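Side-chain contacts in Non-ribosomal peptide synthetase (Streptomyces halstedii, PDB 3WV4), which is the N-terminal domain of a non-ribosomal peptide synthetase and belongs to the ANL clan of AMP-binding enzymes: residues S136-A141 with R158-L163; N226-Y231 with P366-T371; R338-T343 with G435-G440. All coordinates share one frame; numbering follows the deposited sequence.

Overall arrangement
Contact 1 comes first along the chain and joins helix 131-141 to the C-terminal part of helix 151-160 and the chain that follows it, beside the parallel sheet of strands 121-124, 97-101, 145-148 and 165-167. Contacts 2 and 3 follow; their segments alternate in sequence, and their centres lie about 13 Å apart. Both border the large mixed sheet: contact 2 sets the end of helix 215-229 against the loop between strands 362-366 and 371-375, while contact 3 spans strands 335-340 and 437-439. P366 CD meets G435 O at 3.6 Å between them. Contact 1, its centre about 37 Å and 36 Å from theirs, belongs to a separate part of the fold, whereas contacts 2 and 3 form one neighbourhood.

Contact 1: residues S136-A141 with R158-L163; sequences SVIADA and RDVTDL
I138 and T161 meet with their side chains crossing at about a right angle, where two helices of successive beta-alpha units lean together beside the parallel sheet of strands 121-124, 97-101, 145-148 and 165-167. The isoleucine, buried on helix 131-141, splits its two arms between the residues opposite. With chi1 at -67° its CG2 lies anti to the backbone N, and this methyl rests against T161, 4.1 Å from OG1, a van der Waals approach to the hydroxyl oxygen. The same CG2 also meets L163 CD1 at 4.4 Å. The other arm runs out extended (chi2 -177°) to bring CD1 within 4.3 Å of V160 CG2, near the C-terminal part of helix 151-160. I138 thus projects its branched side chain over the chain that runs on toward strand 165-167. Around it, V160 also packs on P131, L134 and R135 of helix 131-141, and L163 on P143. The hydroxyl beside the isoleucine methyl is itself part of an ST turn: T161 OG1 accepts the backbone N-H of L163 at 3.1 Å, with an almost straight N-H...O angle of 165°.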
loop_
_atom_site.group_PDB
_atom_site.type_symbol
_atom_site.label_atom_id
_atom_site.label_comp_id
_atom_site.label_asym_id
_atom_site.label_seq_id
_atom_site.Cartn_x
_atom_site.Cartn_y
_atom_site.Cartn_z
ATOM N N SER A 136 -6.369 22.084 1.551
ATOM C CA SER A 136 -7.658 21.385 1.705
ATOM C C SER A 136 -7.471 20.013 2.375
ATOM O O SER A 136 -8.169 19.663 3.321
ATOM C CB SER A 136 -8.307 21.207 0.318
ATOM O OG SER A 136 -9.431 20.360 0.390
ATOM N N VAL A 137 -6.506 19.259 1.873
ATOM C CA VAL A 137 -6.271 17.882 2.331
ATOM C C VAL A 137 -5.744 17.918 3.772
ATOM O O VAL A 137 -6.268 17.224 4.654
ATOM C CB VAL A 137 -5.315 17.143 1.367
ATOM C CG1 VAL A 137 -4.849 15.813 1.945
ATOM C CG2 VAL A 137 -6.021 16.888 0.043
ATOM N N ILE A 138 -4.787 18.803 4.031
ATOM C CA ILE A 138 -4.221 18.919 5.361
ATOM C C ILE A 138 -5.260 19.307 6.386
ATOM O O ILE A 138 -5.354 18.678 7.437
ATOM C CB ILE A 138 -3.040 19.898 5.372
ATOM C CG1 ILE A 138 -1.918 19.271 4.548
ATOM C CG2 ILE A 138 -2.602 20.235 6.799
ATOM C CD1 ILE A 138 -0.639 20.056 4.512
ATOM N N ALA A 139 -6.080 20.316 6.071
ATOM C CA ALA A 139 -7.190 20.703 6.950
ATOM C C ALA A 139 -8.210 19.574 7.068
ATOM O O ALA A 139 -8.758 19.351 8.134
ATOM C CB ALA A 139 -7.893 21.983 6.442
ATOM N N ASP A 140 -8.505 18.864 6.002
ATOM C CA ASP A 140 -9.431 17.724 6.179
ATOM C C ASP A 140 -8.802 16.669 7.148
ATOM O O ASP A 140 -9.477 16.154 8.039
ATOM C CB ASP A 140 -9.776 17.079 4.858
ATOM C CG ASP A 140 -10.872 16.022 5.003
ATOM O OD1 ASP A 140 -12.007 16.457 5.197
ATOM O OD2 ASP A 140 -10.584 14.782 4.945
ATOM N N ALA A 141 -7.489 16.427 7.026
ATOM C CA ALA A 141 -6.802 15.433 7.880
ATOM C C ALA A 141 -6.704 15.903 9.278
ATOM O O ALA A 141 -6.658 15.089 10.246
ATOM C CB ALA A 141 -5.410 15.167 7.356
ATOM N N ARG A 158 4.466 25.455 4.907
ATOM C CA ARG A 158 4.140 26.495 5.889
ATOM C C ARG A 158 3.244 27.589 5.301
ATOM O O ARG A 158 2.520 28.235 6.028
ATOM C CB ARG A 158 5.403 27.121 6.520
ATOM C CG ARG A 158 6.078 26.239 7.569
ATOM C CD ARG A 158 7.538 26.624 7.826
ATOM N NE ARG A 158 8.236 25.602 8.617
ATOM C CZ ARG A 158 9.455 25.129 8.357
ATOM N NH1 ARG A 158 10.168 25.557 7.321
ATOM N NH2 ARG A 158 9.967 24.191 9.120
ATOM N N ASP A 159 3.271 27.792 4.001
ATOM C CA ASP A 159 2.346 28.758 3.383
ATOM C C ASP A 159 0.893 28.263 3.515
ATOM O O ASP A 159 -0.045 29.072 3.487
ATOM C CB ASP A 159 2.639 28.979 1.885
ATOM C CG ASP A 159 4.069 29.464 1.608
ATOM O OD1 ASP A 159 4.657 30.174 2.460
ATOM O OD2 ASP A 159 4.603 29.120 0.521
ATOM N N VAL A 160 0.702 26.945 3.682
ATOM C CA VAL A 160 -0.643 26.393 3.577
ATOM C C VAL A 160 -1.190 25.852 4.874
ATOM O O VAL A 160 -2.319 25.423 4.907
ATOM C CB VAL A 160 -0.772 25.344 2.451
ATOM C CG1 VAL A 160 -0.205 25.875 1.144
ATOM C CG2 VAL A 160 -0.104 24.019 2.821
ATOM N N THR A 161 -0.402 25.871 5.943
ATOM C CA THR A 161 -0.887 25.461 7.249
ATOM C C THR A 161 -0.114 26.256 8.282
ATOM O O THR A 161 0.981 26.741 8.024
ATOM C CB THR A 161 -0.736 23.908 7.504
ATOM O OG1 THR A 161 -1.308 23.546 8.780
ATOM C CG2 THR A 161 0.732 23.491 7.546
ATOM N N ASP A 162 -0.713 26.394 9.457
ATOM C CA ASP A 162 -0.068 26.989 10.608
ATOM C C ASP A 162 0.484 25.929 11.543
ATOM O O ASP A 162 1.142 26.253 12.532
ATOM C CB ASP A 162 -1.086 27.870 11.347
ATOM C CG ASP A 162 -1.647 28.994 10.447
ATOM O OD1 ASP A 162 -0.945 29.404 9.482
ATOM O OD2 ASP A 162 -2.807 29.423 10.672
ATOM N N LEU A 163 0.190 24.660 11.271
ATOM C CA LEU A 163 0.735 23.593 12.113
ATOM C C LEU A 163 2.240 23.539 11.917
ATOM O O LEU A 163 2.752 23.947 10.867
ATOM C CB LEU A 163 0.112 22.240 11.772
ATOM C CG LEU A 163 -1.424 22.231 11.966
ATOM C CD1 LEU A 163 -2.060 21.144 11.093
ATOM C CD2 LEU A 163 -1.880 22.134 13.420
#

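Contact 2: residues N226-Y231 with P366-T371; sequences NAVLGY and PLPGTT
L367 O, the carbonyl just ahead of the P368 ring that V228 and A227 touch, is gripped twice by T370. The hydroxyl T370 OG1 gives it a bond of 2.7 Å, arriving tilted 22° from the carbonyl plane. The backbone T370 N adds a weak one at 3.1 Å, closing a type II beta turn from L367 to T370 with P368 and G369 at its two corners. This turn links strands 362-366 and 371-375, and it presents the rim of the proline ring to the last turn of helix 215-229. V228 comes against that rim with one branch: CG2, which lies anti to the carbonyl carbon, sits 3.3 Å from P368 CD, tighter than usual for two carbons. The same methyl is 3.6 Å from P368 CG, so it touches two neighbouring ring carbons. A227 approaches less closely, its CB 4.2 Å from P368 CG. I350 of strand 349-350 touches both V228 and L367, extending the apolar patch. The helix finishes at L229, and G230 departs from helical geometry with positive phi. Here the N226 side chain reaches forward past the helix end: OD1 takes the backbone N-H of Y231 at 2.6 Å, on a lone pair in the carbonyl plane, although the N-H...O angle is a bent 139°. P368 O is hydrogen-bonded to S224 OG, one turn before V228 on the same helix. The side chains joining the segments are therefore purely apolar and set by shape, while hydrogen bonds within each segment probably help to fix the turn and the helix end, and S224 supplies a directional polar tie between helix and loop.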
loop_
_atom_site.group_PDB
_atom_site.type_symbol
_atom_site.label_atom_id
_atom_site.label_comp_id
_atom_site.label_asym_id
_atom_site.label_seq_id
_atom_site.Cartn_x
_atom_site.Cartn_y
_atom_site.Cartn_z
ATOM N N ASN A 226 -1.436 -11.851 0.037
ATOM C CA ASN A 226 -0.245 -12.684 0.047
ATOM C C ASN A 226 -0.567 -14.160 0.012
ATOM O O ASN A 226 0.175 -14.918 -0.613
ATOM C CB ASN A 226 0.689 -12.453 1.215
ATOM C CG ASN A 226 2.055 -13.019 0.900
ATOM O OD1 ASN A 226 2.521 -12.959 -0.234
ATOM N ND2 ASN A 226 2.611 -13.697 1.817
ATOM N N ALA A 227 -1.717 -14.559 0.555
ATOM C CA ALA A 227 -2.145 -15.993 0.429
ATOM C C ALA A 227 -2.314 -16.341 -1.043
ATOM O O ALA A 227 -2.161 -17.483 -1.439
ATOM C CB ALA A 227 -3.454 -16.213 1.154
ATOM N N VAL A 228 -2.693 -15.372 -1.875
ATOM C CA VAL A 228 -2.820 -15.641 -3.328
ATOM C C VAL A 228 -1.468 -15.483 -4.077
ATOM O O VAL A 228 -1.115 -16.295 -4.885
ATOM C CB VAL A 228 -3.892 -14.778 -4.047
ATOM C CG1 VAL A 228 -4.152 -15.324 -5.431
ATOM C CG2 VAL A 228 -5.188 -14.733 -3.317
ATOM N N LEU A 229 -0.689 -14.458 -3.762
ATOM C CA LEU A 229 0.490 -14.128 -4.524
ATOM C C LEU A 229 1.735 -14.848 -4.059
ATOM O O LEU A 229 2.604 -15.121 -4.852
ATOM C CB LEU A 229 0.773 -12.623 -4.439
ATOM C CG LEU A 229 -0.243 -11.672 -5.096
ATOM C CD1 LEU A 229 0.219 -10.195 -5.052
ATOM C CD2 LEU A 229 -0.540 -12.115 -6.535
ATOM N N GLY A 230 1.842 -15.116 -2.770
ATOM C CA GLY A 230 2.901 -16.014 -2.239
ATOM C C GLY A 230 4.254 -15.371 -2.198
ATOM O O GLY A 230 5.211 -15.966 -2.647
ATOM N N TYR A 231 4.351 -14.115 -1.757
ATOM C CA TYR A 231 5.686 -13.548 -1.497
ATOM C C TYR A 231 6.312 -14.395 -0.392
ATOM O O TYR A 231 5.604 -14.947 0.413
ATOM C CB TYR A 231 5.667 -12.100 -1.011
ATOM C CG TYR A 231 5.357 -11.029 -2.039
ATOM C CD1 TYR A 231 4.071 -10.908 -2.546
ATOM C CD2 TYR A 231 6.278 -10.055 -2.407
ATOM C CE1 TYR A 231 3.718 -9.907 -3.401
ATOM C CE2 TYR A 231 5.917 -9.018 -3.323
ATOM C CZ TYR A 231 4.619 -8.941 -3.794
ATOM O OH TYR A 231 4.160 -7.949 -4.758
ATOM N N PRO A 366 -12.322 -13.541 -5.742
ATOM C CA PRO A 366 -12.287 -12.764 -4.515
ATOM C C PRO A 366 -11.064 -13.070 -3.696
ATOM O O PRO A 366 -10.514 -14.151 -3.800
ATOM C CB PRO A 366 -13.469 -13.275 -3.722
ATOM C CG PRO A 366 -14.312 -14.065 -4.651
ATOM C CD PRO A 366 -13.453 -14.489 -5.792
ATOM N N LEU A 367 -10.643 -12.114 -2.893
ATOM C CA LEU A 367 -9.537 -12.329 -1.987
ATOM C C LEU A 367 -9.972 -13.408 -1.019
ATOM O O LEU A 367 -11.163 -13.507 -0.653
ATOM C CB LEU A 367 -9.244 -11.092 -1.198
ATOM C CG LEU A 367 -8.608 -9.839 -1.817
ATOM C CD1 LEU A 367 -7.924 -9.045 -0.712
ATOM C CD2 LEU A 367 -7.609 -10.136 -2.907
ATOM N N PRO A 368 -9.037 -14.278 -0.635
ATOM C CA PRO A 368 -9.449 -15.311 0.318
ATOM C C PRO A 368 -10.061 -14.673 1.571
ATOM O O PRO A 368 -9.472 -13.734 2.116
ATOM C CB PRO A 368 -8.127 -16.006 0.668
ATOM C CG PRO A 368 -7.248 -15.766 -0.487
ATOM C CD PRO A 368 -7.716 -14.537 -1.215
ATOM N N GLY A 369 -11.184 -15.235 2.047
ATOM C CA GLY A 369 -11.843 -14.744 3.226
ATOM C C GLY A 369 -12.806 -13.610 2.974
ATOM O O GLY A 369 -13.236 -12.988 3.932
ATOM N N THR A 370 -13.114 -13.290 1.712
ATOM C CA THR A 370 -13.966 -12.131 1.419
ATOM C C THR A 370 -15.054 -12.641 0.510
ATOM O O THR A 370 -14.953 -13.754 0.066
ATOM C CB THR A 370 -13.171 -10.996 0.724
ATOM O OG1 THR A 370 -12.843 -11.381 -0.605
ATOM C CG2 THR A 370 -11.871 -10.762 1.449
ATOM N N THR A 371 -16.097 -11.861 0.264
ATOM C CA THR A 371 -17.185 -12.280 -0.629
ATOM C C THR A 371 -17.475 -11.187 -1.631
ATOM O O THR A 371 -17.574 -10.027 -1.247
ATOM C CB THR A 371 -18.469 -12.547 0.205
ATOM O OG1 THR A 371 -18.250 -13.730 0.996
ATOM C CG2 THR A 371 -19.645 -12.797 -0.669
#

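Contact 3: residues R338-T343 with G435-G440; sequences RMYGQT and GFLYFG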
loop_
_atom_site.group_PDB
_atom_site.type_symbol
_atom_site.label_atom_id
_atom_site.label_comp_id
_atom_site.label_asym_id
_atom_site.label_seq_id
_atom_site.Cartn_x
_atom_site.Cartn_y
_atom_site.Cartn_z
ATOM N N ARG A 338 -3.205 -10.629 -12.876
ATOM C CA ARG A 338 -4.195 -9.594 -12.910
ATOM C C ARG A 338 -4.862 -9.445 -11.582
ATOM O O ARG A 338 -5.100 -10.432 -10.875
ATOM C CB ARG A 338 -5.224 -9.846 -14.019
ATOM C CG ARG A 338 -4.681 -9.736 -15.476
ATOM C CD ARG A 338 -4.675 -11.103 -16.212
ATOM N NE ARG A 338 -5.985 -11.693 -16.347
ATOM C CZ ARG A 338 -6.284 -12.976 -16.564
ATOM N NH1 ARG A 338 -5.393 -13.950 -16.606
ATOM N NH2 ARG A 338 -7.560 -13.285 -16.741
ATOM N N MET A 339 -5.213 -8.208 -11.245
ATOM C CA MET A 339 -5.846 -7.883 -9.972
ATOM C C MET A 339 -6.836 -6.753 -10.187
ATOM O O MET A 339 -6.689 -5.991 -11.107
ATOM C CB MET A 339 -4.786 -7.425 -8.956
ATOM C CG MET A 339 -3.599 -8.390 -8.908
ATOM S SD MET A 339 -2.540 -8.177 -7.511
ATOM C CE MET A 339 -1.895 -6.580 -7.925
ATOM N N TYR A 340 -7.823 -6.653 -9.317
ATOM C CA TYR A 340 -8.759 -5.535 -9.352
ATOM C C TYR A 340 -9.065 -5.157 -7.943
ATOM O O TYR A 340 -9.148 -6.022 -7.045
ATOM C CB TYR A 340 -10.026 -5.934 -10.121
ATOM C CG TYR A 340 -11.242 -5.167 -9.734
ATOM C CD1 TYR A 340 -11.374 -3.778 -10.082
ATOM C CD2 TYR A 340 -12.309 -5.785 -9.082
ATOM C CE1 TYR A 340 -12.527 -3.082 -9.750
ATOM C CE2 TYR A 340 -13.450 -5.076 -8.724
ATOM C CZ TYR A 340 -13.566 -3.727 -9.086
ATOM O OH TYR A 340 -14.703 -3.016 -8.705
ATOM N N GLY A 341 -9.180 -3.874 -7.702
ATOM C CA GLY A 341 -9.518 -3.397 -6.392
ATOM C C GLY A 341 -9.897 -1.938 -6.363
ATOM O O GLY A 341 -9.809 -1.260 -7.377
ATOM N N GLN A 342 -10.278 -1.462 -5.179
ATOM C CA GLN A 342 -10.501 -0.042 -4.889
ATOM C C GLN A 342 -9.851 0.207 -3.569
ATOM O O GLN A 342 -9.803 -0.700 -2.739
ATOM C CB GLN A 342 -12.004 0.275 -4.670
ATOM C CG GLN A 342 -12.842 0.363 -5.934
ATOM C CD GLN A 342 -14.306 0.738 -5.664
ATOM O OE1 GLN A 342 -14.798 0.739 -4.530
ATOM N NE2 GLN A 342 -14.977 1.115 -6.699
ATOM N N THR A 343 -9.532 1.470 -3.313
ATOM C CA THR A 343 -9.011 1.899 -2.036
ATOM C C THR A 343 -9.922 1.606 -0.846
ATOM O O THR A 343 -9.447 1.179 0.228
ATOM C CB THR A 343 -8.689 3.399 -2.102
ATOM O OG1 THR A 343 -7.783 3.641 -3.174
ATOM C CG2 THR A 343 -8.020 3.811 -0.837
ATOM N N GLY A 435 -17.110 -18.473 -9.843
ATOM C CA GLY A 435 -16.889 -17.357 -8.893
ATOM C C GLY A 435 -15.844 -16.366 -9.386
ATOM O O GLY A 435 -15.429 -15.485 -8.640
ATOM N N PHE A 436 -15.442 -16.490 -10.647
ATOM C CA PHE A 436 -14.537 -15.521 -11.228
ATOM C C PHE A 436 -15.253 -14.213 -11.560
ATOM O O PHE A 436 -16.433 -14.193 -11.973
ATOM C CB PHE A 436 -13.952 -16.073 -12.497
ATOM C CG PHE A 436 -12.892 -17.118 -12.267
ATOM C CD1 PHE A 436 -11.565 -16.760 -12.173
ATOM C CD2 PHE A 436 -13.237 -18.451 -12.226
ATOM C CE1 PHE A 436 -10.592 -17.721 -11.957
ATOM C CE2 PHE A 436 -12.270 -19.417 -11.994
ATOM C CZ PHE A 436 -10.926 -19.045 -11.877
ATOM N N LEU A 437 -14.528 -13.126 -11.441
ATOM C CA LEU A 437 -15.124 -11.809 -11.680
ATOM C C LEU A 437 -14.809 -11.283 -13.056
ATOM O O LEU A 437 -13.713 -11.478 -13.581
ATOM C CB LEU A 437 -14.672 -10.833 -10.608
ATOM C CG LEU A 437 -15.152 -9.366 -10.712
ATOM C CD1 LEU A 437 -16.664 -9.218 -10.641
ATOM C CD2 LEU A 437 -14.475 -8.585 -9.611
ATOM N N TYR A 438 -15.825 -10.650 -13.648
ATOM C CA TYR A 438 -15.726 -10.023 -14.968
ATOM C C TYR A 438 -16.377 -8.646 -14.934
ATOM O O TYR A 438 -17.355 -8.412 -14.196
ATOM C CB TYR A 438 -16.474 -10.862 -16.000
ATOM C CG TYR A 438 -15.934 -12.257 -16.172
ATOM C CD1 TYR A 438 -15.003 -12.547 -17.160
ATOM C CD2 TYR A 438 -16.371 -13.299 -15.342
ATOM C CE1 TYR A 438 -14.512 -13.809 -17.325
ATOM C CE2 TYR A 438 -15.866 -14.570 -15.496
ATOM C CZ TYR A 438 -14.924 -14.794 -16.478
ATOM O OH TYR A 438 -14.478 -16.032 -16.638
ATOM N N PHE A 439 -15.882 -7.750 -15.764
ATOM C CA PHE A 439 -16.568 -6.465 -16.011
ATOM C C PHE A 439 -17.711 -6.496 -17.019
ATOM O O PHE A 439 -17.745 -7.357 -17.903
ATOM C CB PHE A 439 -15.537 -5.406 -16.405
ATOM C CG PHE A 439 -14.633 -5.052 -15.283
ATOM C CD1 PHE A 439 -15.150 -4.872 -14.019
ATOM C CD2 PHE A 439 -13.281 -4.873 -15.494
ATOM C CE1 PHE A 439 -14.322 -4.526 -12.972
ATOM C CE2 PHE A 439 -12.448 -4.521 -14.453
ATOM C CZ PHE A 439 -12.969 -4.360 -13.188
ATOM N N GLY A 440 -18.642 -5.538 -16.864
ATOM C CA GLY A 440 -19.934 -5.532 -17.601
ATOM C C GLY A 440 -20.649 -6.886 -17.644
ATOM O O GLY A 440 -20.469 -7.720 -16.735
#
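Y340 and L437 lie on strands 335-340 and 437-439, whose backbones keep their distance, the two CA atoms being 9.2 Å apart, and side chains bridge the interval. The aromatic ring of Y340 is the shared surface. F439 comes over one face of it as a T-shaped partner, its edge directed at the tyrosine face, with centroids 5.0 Å apart and planes at 89°. The leading atom is F439 CZ, 3.5 Å from Y340 CD1 and displaced toward the rim of the ring, while F439 CE1 lies 4.0 Å from both Y340 CE1 and CZ. The phenylalanine gets there by setting CG anti to its carbonyl carbon (chi1 -68°), which swings the ring over to the tyrosine.

Two strands, 349-350 and 362-366, come between these partners in the pairing order of the large mixed sheet, and V363 of the second touches both Y340 and L437, as does S349 of the first. L437 enters obliquely, using one methyl: CD2 is 3.6 Å from Y340 CD2 and 3.8 Å from Y340 CE2. With chi1 at 178°, CG of the leucine extends away from its backbone N, which brings the methyl to those two atoms of the tyrosine. At its far end the tyrosine is held by a polar partner, Y340 OH being hydrogen-bonded to D427 OD2 on strand 427-431.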